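Local coordinates for Rho-class glutathione S-transferase (Laternula elliptica, PDB 3QAV), which probably catalyses the conjugation of glutathione to electrophilic compounds, as a cytosolic glutathione S-transferase, at residues S35-V41 / Q77-F81; K26-G32 / D51-I57; V118-M122 / T182-F187. All coordinates share one frame; numbering follows the deposited sequence.

Interaction 1 of 3, residues S35-V41 / Q77-F81; sequences SPPCWKV and QVPTF
Pro-79 packs against the first two turns of helix 36-47, on the side that carries Pro-37, Cys-38 and Val-41. This is the cis-proline that precedes strand 80-83 in the thioredoxin-like fold, in the N-terminal domain of glutathione transferases. The peptide bond between Val-78 and Pro-79 is cis. The apolar contacts centre on the Pro-79 ring. Its CD lies 3.9 Å from Pro-37 CB and 3.7 Å from Cys-38 SG. Its CG meets Val-41 CG2 at 4.0 Å. That methyl stands anti to the carbonyl carbon of Val-41, and the two side chains meet at a slant. Cys-38 has its sulfur anti to its own carbonyl carbon (chi1 -69°), which turns SG toward the Val-78/Pro-79 peptide. SG comes within 3.2 Å of Val-78 CG1. This is very short, and Val-78 chi1 is 93°, away from a staggered position, so the exact placing of that methyl is doubtful.

The polar part lies at the helix start. Ser-35 is the N-cap. Its OG accepts from Cys-38 N at 3.2 Å, which fixes the hydroxyl beside the open end of the helix. Ser-35, Gln-77 and Val-78 all bind glutathione in a structure of this protein; none is bound in this chain. As in related transferases, the cis bond probably presents the Val-78 backbone to the tripeptide. Pro-37 O also accepts from Ser-91 OG, another glutathione-binding residue. One water spans the two segments: it lies 2.8 Å from Ser-35 OG and donates to Val-78 O at 2.9 Å.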
# COMPACT_ATOMS: atom_id res chain seq x y z
N SER A 35 1.94 -15.19 6.76
CA SER A 35 1.53 -13.82 6.47
C SER A 35 2.66 -12.82 6.21
O SER A 35 3.40 -12.45 7.13
CB SER A 35 0.66 -13.32 7.64
OG SER A 35 0.58 -11.91 7.71
N PRO A 36 2.82 -12.36 4.95
CA PRO A 36 3.89 -11.40 4.65
C PRO A 36 3.82 -10.14 5.53
O PRO A 36 4.85 -9.61 5.95
CB PRO A 36 3.68 -11.11 3.17
CG PRO A 36 3.16 -12.40 2.65
CD PRO A 36 2.13 -12.77 3.72
N PRO A 37 2.61 -9.63 5.80
CA PRO A 37 2.57 -8.44 6.65
C PRO A 37 3.10 -8.71 8.06
O PRO A 37 3.67 -7.82 8.71
CB PRO A 37 1.09 -8.01 6.61
CG PRO A 37 0.35 -9.21 6.09
CD PRO A 37 1.31 -9.86 5.13
N CYS A 38 2.94 -9.94 8.54
CA CYS A 38 3.45 -10.29 9.86
C CYS A 38 4.96 -10.43 9.78
O CYS A 38 5.70 -9.94 10.64
CB CYS A 38 2.84 -11.61 10.35
SG CYS A 38 1.08 -11.52 10.74
N TRP A 39 5.42 -11.11 8.72
CA TRP A 39 6.84 -11.35 8.52
C TRP A 39 7.60 -10.04 8.50
O TRP A 39 8.66 -9.92 9.10
CB TRP A 39 7.06 -12.10 7.19
CG TRP A 39 8.33 -12.89 7.14
CD1 TRP A 39 9.44 -12.73 7.93
CD2 TRP A 39 8.64 -13.95 6.22
NE1 TRP A 39 10.42 -13.63 7.55
CE2 TRP A 39 9.95 -14.39 6.51
CE3 TRP A 39 7.94 -14.57 5.18
CZ2 TRP A 39 10.58 -15.42 5.79
CZ3 TRP A 39 8.56 -15.60 4.47
CH2 TRP A 39 9.87 -16.01 4.78
N LYS A 40 7.04 -9.04 7.81
CA LYS A 40 7.67 -7.72 7.73
C LYS A 40 7.99 -7.21 9.12
O LYS A 40 9.11 -6.76 9.40
CB LYS A 40 6.72 -6.73 7.04
CG LYS A 40 6.61 -6.86 5.53
CD LYS A 40 5.39 -6.10 5.00
CE LYS A 40 5.46 -4.60 5.30
NZ LYS A 40 4.24 -3.85 4.83
N VAL A 41 7.00 -7.28 10.00
CA VAL A 41 7.15 -6.82 11.37
C VAL A 41 8.22 -7.59 12.15
O VAL A 41 9.05 -6.99 12.84
CB VAL A 41 5.80 -6.89 12.13
CG1 VAL A 41 6.00 -6.48 13.59
CG2 VAL A 41 4.80 -5.92 11.47
N GLN A 77 -7.64 -8.49 12.26
CA GLN A 77 -6.56 -8.92 11.39
C GLN A 77 -5.27 -8.97 12.16
O GLN A 77 -5.16 -8.47 13.29
CB GLN A 77 -6.37 -7.95 10.22
CG GLN A 77 -7.60 -7.69 9.39
CD GLN A 77 -7.28 -6.88 8.15
OE1 GLN A 77 -6.66 -5.81 8.23
NE2 GLN A 77 -7.70 -7.38 6.99
N VAL A 78 -4.27 -9.58 11.54
CA VAL A 78 -2.96 -9.70 12.12
C VAL A 78 -2.03 -9.19 11.01
O VAL A 78 -2.32 -9.36 9.84
CB VAL A 78 -2.69 -11.18 12.49
CG1 VAL A 78 -1.98 -11.91 11.38
CG2 VAL A 78 -1.93 -11.24 13.79
N PRO A 79 -0.90 -8.55 11.37
CA PRO A 79 -0.43 -8.29 12.73
C PRO A 79 -1.14 -7.18 13.49
O PRO A 79 -1.63 -6.21 12.92
CB PRO A 79 1.04 -7.94 12.50
CG PRO A 79 0.95 -7.12 11.25
CD PRO A 79 0.04 -8.00 10.38
N THR A 80 -1.19 -7.35 14.81
CA THR A 80 -1.75 -6.37 15.71
C THR A 80 -0.55 -6.17 16.62
O THR A 80 0.08 -7.14 17.05
CB THR A 80 -2.96 -6.90 16.49
OG1 THR A 80 -4.06 -7.09 15.59
CG2 THR A 80 -3.37 -5.91 17.58
N PHE A 81 -0.22 -4.92 16.90
CA PHE A 81 0.97 -4.62 17.67
C PHE A 81 0.75 -3.57 18.75
O PHE A 81 0.02 -2.61 18.54
CB PHE A 81 2.03 -4.14 16.67
CG PHE A 81 3.28 -3.57 17.29
CD1 PHE A 81 4.43 -4.35 17.40
CD2 PHE A 81 3.33 -2.25 17.70
CE1 PHE A 81 5.61 -3.80 17.90
CE2 PHE A 81 4.50 -1.70 18.20
CZ PHE A 81 5.64 -2.47 18.30
O HOH W 1 -2.12 -11.13 7.60

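Interaction 2 of 3, residues K26-G32 / D51-I57; sequences KPFVYWG and DYDEKII
Strands 28-31 and 53-56 run parallel, 15° apart, with Phe-28 beside Asp-53 and Trp-31 beside Ile-56. Five backbone bonds tie them, from Asp-53 N to Pro-27 O (2.9 Å) down to Ile-57 N to Trp-31 O.

Trp-31 and Glu-54 share one sheet face with Val-29 and Ile-56. Trp-31 NE1 donates to Glu-54 OE1 at 2.8 Å. The oxygen lies close to the indole plane, but NE1 meets it from above the carboxylate plane, and the two planes are 44° apart. Trp-31 CG sits between its backbone N and carbonyl carbon (chi1 63°), which swings the indole across to the neighbouring strand. Ile-56 runs alongside it, pointing the same way, with CG1 3.5 Å from Trp-31 CZ2.

On the other face, Phe-28 leans over the Asp-53/Glu-54 peptide. Lys-55 CB touches the ring edge, 3.6 Å from Phe-28 CZ. Phe-28 CE1 in turn lies over the centre of the Tyr-30 ring, 3.4 Å above its plane.

In the loop before the strand, extended Lys-26 forms a salt-bridge network. NZ makes a weak bond to Asp-53 OD1 at 3.2 Å and a long salt bridge to Asp-51 OD1 at 3.7 Å. A water joins Asp-53 OD2 to Lys-26 O.

The two strands and helix 36-47 between them make a beta-alpha-beta unit of the thioredoxin-like domain. The helix is the crossover and covers Trp-31 and Tyr-52, while helix 67-72 packs on Tyr-30 on the opposite face. Strand 53-56 is outermost in this chain's sheet; strand 80-83 pairs antiparallel with the far side of 28-31.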
# COMPACT_ATOMS: atom_id res chain seq x y z
N LYS A 26 7.82 -2.80 26.33
CA LYS A 26 8.26 -3.95 25.55
C LYS A 26 7.21 -4.27 24.49
O LYS A 26 6.08 -4.67 24.82
CB LYS A 26 8.47 -5.15 26.47
CG LYS A 26 9.17 -6.34 25.82
CD LYS A 26 9.39 -7.43 26.85
CE LYS A 26 10.19 -8.60 26.30
NZ LYS A 26 10.41 -9.65 27.35
N PRO A 27 7.56 -4.10 23.21
CA PRO A 27 6.61 -4.39 22.12
C PRO A 27 6.01 -5.78 22.25
O PRO A 27 6.66 -6.70 22.74
CB PRO A 27 7.48 -4.25 20.88
CG PRO A 27 8.47 -3.21 21.27
CD PRO A 27 8.84 -3.63 22.68
N PHE A 28 4.77 -5.91 21.81
CA PHE A 28 4.08 -7.19 21.83
C PHE A 28 3.41 -7.33 20.47
O PHE A 28 2.71 -6.41 20.02
CB PHE A 28 3.02 -7.24 22.93
CG PHE A 28 2.38 -8.58 23.10
CD1 PHE A 28 1.48 -9.06 22.15
CD2 PHE A 28 2.70 -9.40 24.18
CE1 PHE A 28 0.91 -10.34 22.28
CE2 PHE A 28 2.14 -10.67 24.32
CZ PHE A 28 1.24 -11.14 23.37
N VAL A 29 3.62 -8.46 19.81
CA VAL A 29 3.04 -8.65 18.49
C VAL A 29 2.24 -9.93 18.29
O VAL A 29 2.74 -11.03 18.55
CB VAL A 29 4.14 -8.57 17.41
CG1 VAL A 29 5.29 -9.48 17.78
CG2 VAL A 29 3.57 -8.97 16.06
N TYR A 30 0.99 -9.76 17.86
CA TYR A 30 0.11 -10.89 17.56
C TYR A 30 0.33 -11.11 16.07
O TYR A 30 0.21 -10.17 15.29
CB TYR A 30 -1.36 -10.54 17.78
CG TYR A 30 -1.76 -10.24 19.21
CD1 TYR A 30 -1.56 -8.98 19.76
CD2 TYR A 30 -2.37 -11.22 20.00
CE1 TYR A 30 -1.95 -8.69 21.07
CE2 TYR A 30 -2.76 -10.95 21.31
CZ TYR A 30 -2.55 -9.68 21.84
OH TYR A 30 -2.95 -9.39 23.12
N TRP A 31 0.64 -12.34 15.68
CA TRP A 31 0.89 -12.63 14.28
C TRP A 31 0.64 -14.09 13.93
O TRP A 31 0.53 -14.94 14.81
CB TRP A 31 2.33 -12.28 13.92
CG TRP A 31 3.34 -13.08 14.66
CD1 TRP A 31 3.82 -12.84 15.92
CD2 TRP A 31 4.03 -14.24 14.19
NE1 TRP A 31 4.77 -13.78 16.26
CE2 TRP A 31 4.92 -14.65 15.21
CE3 TRP A 31 3.99 -14.98 13.00
CZ2 TRP A 31 5.76 -15.76 15.08
CZ3 TRP A 31 4.83 -16.08 12.86
CH2 TRP A 31 5.70 -16.46 13.90
N GLY A 32 0.57 -14.37 12.63
CA GLY A 32 0.32 -15.72 12.18
C GLY A 32 1.31 -16.20 11.14
O GLY A 32 1.99 -15.40 10.48
N ASP A 51 13.92 -6.41 21.66
CA ASP A 51 13.34 -7.52 22.41
C ASP A 51 11.83 -7.32 22.43
O ASP A 51 11.35 -6.22 22.73
CB ASP A 51 13.88 -7.54 23.84
CG ASP A 51 13.66 -8.87 24.53
OD1 ASP A 51 13.62 -8.90 25.78
OD2 ASP A 51 13.55 -9.90 23.83
N TYR A 52 11.08 -8.37 22.13
CA TYR A 52 9.62 -8.28 22.11
C TYR A 52 8.91 -9.55 22.55
O TYR A 52 9.48 -10.64 22.48
CB TYR A 52 9.12 -7.92 20.70
CG TYR A 52 9.44 -8.98 19.66
CD1 TYR A 52 10.65 -8.97 18.97
CD2 TYR A 52 8.53 -10.00 19.38
CE1 TYR A 52 10.94 -9.94 18.03
CE2 TYR A 52 8.83 -10.99 18.45
CZ TYR A 52 10.03 -10.95 17.77
OH TYR A 52 10.32 -11.92 16.83
N ASP A 53 7.67 -9.40 23.01
CA ASP A 53 6.84 -10.53 23.41
C ASP A 53 6.00 -10.82 22.18
O ASP A 53 5.87 -9.97 21.30
CB ASP A 53 5.92 -10.15 24.57
CG ASP A 53 6.68 -9.86 25.85
OD1 ASP A 53 7.59 -10.64 26.19
OD2 ASP A 53 6.36 -8.85 26.51
N GLU A 54 5.39 -12.00 22.13
CA GLU A 54 4.59 -12.36 20.97
C GLU A 54 3.54 -13.41 21.28
O GLU A 54 3.67 -14.19 22.22
CB GLU A 54 5.50 -12.92 19.88
CG GLU A 54 5.82 -14.39 20.10
CD GLU A 54 6.85 -14.92 19.12
OE1 GLU A 54 6.94 -14.39 18.00
OE2 GLU A 54 7.58 -15.87 19.49
N LYS A 55 2.50 -13.42 20.45
CA LYS A 55 1.42 -14.40 20.56
C LYS A 55 1.19 -14.92 19.15
O LYS A 55 0.66 -14.21 18.30
CB LYS A 55 0.15 -13.75 21.10
CG LYS A 55 -1.03 -14.71 21.24
CD LYS A 55 -0.68 -15.91 22.09
CE LYS A 55 -1.88 -16.83 22.31
NZ LYS A 55 -2.93 -16.21 23.17
N ILE A 56 1.61 -16.16 18.91
CA ILE A 56 1.44 -16.78 17.61
C ILE A 56 0.02 -17.32 17.53
O ILE A 56 -0.32 -18.29 18.21
CB ILE A 56 2.43 -17.95 17.41
CG1 ILE A 56 3.88 -17.44 17.54
CG2 ILE A 56 2.21 -18.59 16.06
CD1 ILE A 56 4.95 -18.48 17.25
N ILE A 57 -0.82 -16.68 16.71
CA ILE A 57 -2.22 -17.11 16.59
C ILE A 57 -2.40 -18.19 15.54
O ILE A 57 -1.50 -18.47 14.77
CB ILE A 57 -3.16 -15.90 16.29
CG1 ILE A 57 -2.83 -15.27 14.93
CG2 ILE A 57 -2.99 -14.85 17.38
CD1 ILE A 57 -3.42 -15.99 13.72
O HOH W 2 5.06 -6.72 25.94

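Interaction 3 of 3, residues V118-M122 / T182-F187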
# COMPACT_ATOMS: atom_id res chain seq x y z
N VAL A 118 14.74 3.88 -1.37
CA VAL A 118 14.33 2.80 -0.47
C VAL A 118 12.80 2.83 -0.37
O VAL A 118 12.14 1.80 -0.52
CB VAL A 118 14.96 2.95 0.95
CG1 VAL A 118 14.37 1.92 1.90
CG2 VAL A 118 16.49 2.75 0.86
N TYR A 119 12.24 4.01 -0.13
CA TYR A 119 10.78 4.19 -0.06
C TYR A 119 10.17 3.73 -1.39
O TYR A 119 9.17 3.02 -1.41
CB TYR A 119 10.43 5.66 0.18
CG TYR A 119 10.59 6.16 1.61
CD1 TYR A 119 11.28 7.35 1.88
CD2 TYR A 119 10.01 5.49 2.69
CE1 TYR A 119 11.38 7.86 3.18
CE2 TYR A 119 10.10 5.99 4.00
CZ TYR A 119 10.78 7.17 4.23
OH TYR A 119 10.86 7.67 5.51
N GLN A 120 10.77 4.12 -2.51
CA GLN A 120 10.25 3.71 -3.81
C GLN A 120 10.12 2.18 -3.89
O GLN A 120 9.05 1.66 -4.21
CB GLN A 120 11.15 4.21 -4.95
CG GLN A 120 10.88 3.54 -6.30
CD GLN A 120 9.54 3.91 -6.93
OE1 GLN A 120 9.00 3.17 -7.77
NE2 GLN A 120 9.00 5.06 -6.54
N ARG A 121 11.20 1.47 -3.59
CA ARG A 121 11.17 0.01 -3.65
C ARG A 121 10.16 -0.60 -2.68
O ARG A 121 9.41 -1.50 -3.04
CB ARG A 121 12.57 -0.55 -3.39
CG ARG A 121 13.60 -0.18 -4.47
CD ARG A 121 13.40 -0.98 -5.76
NE ARG A 121 12.53 -0.33 -6.74
CZ ARG A 121 12.96 0.43 -7.75
NH1 ARG A 121 12.08 0.97 -8.59
NH2 ARG A 121 14.26 0.66 -7.92
N MET A 122 10.12 -0.10 -1.44
CA MET A 122 9.18 -0.59 -0.43
C MET A 122 7.74 -0.65 -0.94
O MET A 122 7.12 -1.72 -0.98
CB MET A 122 9.19 0.32 0.80
CG MET A 122 10.38 0.18 1.71
SD MET A 122 10.43 1.58 2.86
CE MET A 122 8.85 1.42 3.67
N THR A 182 17.99 -2.94 3.69
CA THR A 182 17.20 -1.80 4.13
C THR A 182 15.73 -2.20 4.29
O THR A 182 15.37 -3.34 4.05
CB THR A 182 17.26 -0.64 3.11
OG1 THR A 182 16.65 -1.06 1.88
CG2 THR A 182 18.70 -0.23 2.85
N MET A 183 14.90 -1.24 4.70
CA MET A 183 13.48 -1.51 4.89
C MET A 183 12.87 -2.11 3.62
O MET A 183 11.94 -2.89 3.70
CB MET A 183 12.72 -0.22 5.25
CG MET A 183 11.27 -0.45 5.66
SD MET A 183 11.12 -1.42 7.19
CE MET A 183 11.43 -0.17 8.42
N ALA A 184 13.40 -1.74 2.46
CA ALA A 184 12.89 -2.26 1.19
C ALA A 184 12.97 -3.78 1.11
O ALA A 184 12.07 -4.43 0.57
CB ALA A 184 13.65 -1.64 0.02
N ASP A 185 14.04 -4.35 1.65
CA ASP A 185 14.20 -5.80 1.63
C ASP A 185 13.22 -6.48 2.58
O ASP A 185 12.83 -7.63 2.38
CB ASP A 185 15.63 -6.18 1.98
CG ASP A 185 16.62 -5.68 0.96
OD1 ASP A 185 17.30 -4.66 1.23
OD2 ASP A 185 16.69 -6.29 -0.13
N VAL A 186 12.82 -5.75 3.62
CA VAL A 186 11.87 -6.27 4.59
C VAL A 186 10.53 -6.48 3.88
O VAL A 186 9.81 -7.45 4.15
CB VAL A 186 11.67 -5.25 5.74
CG1 VAL A 186 10.43 -5.59 6.53
CG2 VAL A 186 12.89 -5.23 6.64
N PHE A 187 10.20 -5.57 2.98
CA PHE A 187 8.95 -5.65 2.24
C PHE A 187 9.04 -6.63 1.08
O PHE A 187 8.12 -7.39 0.81
CB PHE A 187 8.57 -4.27 1.67
CG PHE A 187 8.05 -3.30 2.70
CD1 PHE A 187 8.76 -3.03 3.85
CD2 PHE A 187 6.83 -2.64 2.49
CE1 PHE A 187 8.28 -2.12 4.80
CE2 PHE A 187 6.34 -1.73 3.42
CZ PHE A 187 7.07 -1.47 4.58
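The Phe-187 ring receives Met-122 on one face. Met-122 CB stands over that face in a CH-pi contact, 4.2 Å from the ring centroid and 14° off the normal. The sulfur, SD, lies above the same face but farther out, 5.0 Å from the centroid, as a Met-aromatic contact. The Met-122 chain then bends at its end (chi3 59°). This brings CE back over the same side of the ring, 3.5 Å from Phe-187 CZ. The opposite face takes the ammonium of Lys-40, a cation-pi partner from helix 36-47.

Met-122 also fills the space beside the first turn of the other helix. Its CG is 3.5 Å from Ala-184 CA, and its SD is 3.6 Å from Met-183 CG. The small Ala-184 side chain lets the backbones come close; its CB meets Arg-121 CB at 3.7 Å.

Both segments belong to the helical C-terminal domain of the transferase fold. Helices 112-124 and 183-197 run side by side, nearly parallel, with short-segment axes 8.2 Å apart. Thr-182 and Asp-185 form the capping box of helix 183-197, a known feature of this family. Asp-185 OD1 accepts from Thr-182 N through its anti lone pair. Thr-182 OG1 accepts weakly from Ala-184 N. Asp-185 OD2 is held by Val-176 N and Tyr-212 OH, so the carboxylate is gripped at both oxygens. The guanidinium of Arg-121 turns away to Glu-124. Val-118 closes the start of the contact, its methyls meeting Thr-182 tip to tip, with CG1 3.8 Å from OG1.

Interactions 1 and 2 share the N-terminal sheet, their centres 10 Å apart. Tyr-30 N lies 2.9 Å from Thr-80 O, a probable hydrogen bond that joins the central strand to the cis-proline segment. Helix 36-47 connects the two strands of interaction 2. Interaction 3 lies in the helical domain, with its centre 16 Å from that of interaction 1. They meet through Lys-40, whose NZ is 3.3 Å from Phe-187 CE2. The nearest atoms of interactions 2 and 3 are about 12 Å apart. Interaction 1 holds three residues of the glutathione site, Ser-35, Gln-77 and Val-78. The side chains of Tyr-30 and Val-78 are about 4 Å apart, those of Phe-187 and Ser-91 about 6 Å.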